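Local coordinates for glycoside hydrolase 15-related protein (Kribbella flavida, PDB 5Z3E) that hydrolyses the alpha-1,6-glucosidic linkage of isomaltose from the non-reducing end, yielding beta-D-glucose and D-glucose, at residues P192-D195 and H200-H203. The protein carries 1 engineered substitution. Numbering follows the deposited sequence.
Sequences PCYD and HVEH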
loop_
_atom_site.group_PDB
_atom_site.type_symbol
_atom_site.label_atom_id
_atom_site.label_comp_id
_atom_site.label_asym_id
_atom_site.label_seq_id
_atom_site.Cartn_x
_atom_site.Cartn_y
_atom_site.Cartn_z
ATOM N N PRO A 192 -17.045 7.309 0.922
ATOM C CA PRO A 192 -16.455 7.255 -0.418
ATOM C C PRO A 192 -15.144 8.038 -0.462
ATOM O O PRO A 192 -14.997 9.071 0.204
ATOM C CB PRO A 192 -17.530 7.895 -1.303
ATOM C CG PRO A 192 -18.845 7.658 -0.569
ATOM C CD PRO A 192 -18.450 7.775 0.888
ATOM N N CYS A 193 -14.197 7.578 -1.270
ATOM C CA CYS A 193 -12.994 8.345 -1.482
ATOM C C CYS A 193 -12.348 7.886 -2.781
ATOM O O CYS A 193 -12.773 6.903 -3.394
ATOM C CB CYS A 193 -12.029 8.242 -0.297
ATOM S SG CYS A 193 -11.262 6.622 -0.052
ATOM N N TYR A 194 -11.303 8.591 -3.220
ATOM C CA TYR A 194 -10.557 8.131 -4.385
ATOM C C TYR A 194 -9.841 6.820 -4.036
ATOM O O TYR A 194 -9.431 6.605 -2.889
ATOM C CB TYR A 194 -9.518 9.166 -4.818
ATOM C CG TYR A 194 -10.061 10.498 -5.320
ATOM C CD1 TYR A 194 -10.273 11.554 -4.435
ATOM C CD2 TYR A 194 -10.318 10.735 -6.644
ATOM C CE1 TYR A 194 -10.716 12.797 -4.853
ATOM C CE2 TYR A 194 -10.767 12.040 -7.075
ATOM C CZ TYR A 194 -10.951 13.023 -6.148
ATOM O OH TYR A 194 -11.377 14.268 -6.584
ATOM N N ASP A 195 -9.667 5.980 -5.042
ATOM C CA ASP A 195 -8.950 4.728 -4.892
ATOM C C ASP A 195 -7.444 4.965 -4.774
ATOM O O ASP A 195 -6.978 6.111 -4.807
ATOM C CB ASP A 195 -9.332 3.758 -5.998
ATOM C CG ASP A 195 -8.948 4.181 -7.398
ATOM O OD1 ASP A 195 -8.102 5.065 -7.554
ATOM O OD2 ASP A 195 -9.514 3.543 -8.327
ATOM N N HIS A 200 -12.199 7.988 -9.054
ATOM C CA HIS A 200 -13.539 7.576 -8.634
ATOM C C HIS A 200 -13.861 7.890 -7.169
ATOM O O HIS A 200 -14.181 6.989 -6.386
ATOM C CB HIS A 200 -13.801 6.108 -8.953
ATOM C CG HIS A 200 -13.594 5.761 -10.379
ATOM N ND1 HIS A 200 -14.434 6.111 -11.355
ATOM C CD2 HIS A 200 -12.565 5.102 -10.993
ATOM C CE1 HIS A 200 -13.978 5.719 -12.568
ATOM N NE2 HIS A 200 -12.840 5.077 -12.313
ATOM N N VAL A 201 -13.893 9.175 -6.852
ATOM C CA VAL A 201 -14.120 9.666 -5.500
ATOM C C VAL A 201 -15.459 9.263 -4.922
ATOM O O VAL A 201 -15.631 9.274 -3.706
ATOM C CB VAL A 201 -13.987 11.194 -5.477
ATOM C CG1 VAL A 201 -15.145 11.899 -6.159
ATOM C CG2 VAL A 201 -13.822 11.717 -4.067
ATOM N N GLU A 202 -16.437 8.959 -5.785
ATOM C CA GLU A 202 -17.776 8.647 -5.315
ATOM C C GLU A 202 -17.937 7.202 -4.849
ATOM O O GLU A 202 -18.963 6.876 -4.240
ATOM C CB GLU A 202 -18.847 8.969 -6.363
ATOM C CG GLU A 202 -19.044 7.994 -7.481
ATOM C CD GLU A 202 -18.105 8.116 -8.608
ATOM O OE1 GLU A 202 -16.950 8.603 -8.485
ATOM O OE2 GLU A 202 -18.570 7.687 -9.733
ATOM N N HIS A 203 -16.962 6.347 -5.147
ATOM C CA HIS A 203 -17.055 4.943 -4.857
ATOM C C HIS A 203 -16.306 4.559 -3.585
ATOM O O HIS A 203 -15.581 5.358 -3.000
ATOM C CB HIS A 203 -16.617 4.132 -6.107
ATOM C CG HIS A 203 -17.689 4.047 -7.126
ATOM N ND1 HIS A 203 -18.915 3.513 -6.816
ATOM C CD2 HIS A 203 -17.732 4.415 -8.431
ATOM C CE1 HIS A 203 -19.661 3.549 -7.909
ATOM N NE2 HIS A 203 -18.976 4.108 -8.898
HETATM O O HOH W 1 -15.744 11.142 -1.408
#
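Val201 lies over one face of the Tyr194 ring. Val201 CB is 3.5 Å from the centroid of the Tyr194 ring and 8° off the normal, a nearly centred CH-pi contact. Val201 CG2 lies toward the CD1/CE1 side, 3.4 Å from Tyr194 CE1. It gets there by standing anti to the backbone N of Val201. Glu202 CG lies over one face of the His203 ring, offset toward the rim. Trp258 stacks on the His203 ring and also meets that of His200. The two segments belong to the long loop that joins helices 175-188 and 206-220 of the (alpha/alpha)6 barrel characteristic of glycoside hydrolase family 15. The loop folds back on itself here, and residues 200-203 form a type I beta turn, with His203 N bonded to His200 O. At the edge of the His200 imidazole, near its plane, lies Asp195 OD2, 4.3 Å from His200 CD2. Asp195 OD1 is hydrogen-bonded to Glu199 N. Asp195 is the predicted proton acceptor. Glu198, the inferred proton donor, belongs to the four residues that connect the segments. Tyr194 OH is hydrogen-bonded to the backbone O of Trp145, a probable substrate-binding residue. With an alanine at Tyr194, Val201 is likely to lose its aromatic partner and Trp145 O this hydroxyl. The backbones are joined by a 3.1 Å hydrogen bond from Cys193 N to His203 O. One water donates to both Pro192 O, at 2.7 Å, and Val201 O, at 3.0 Å.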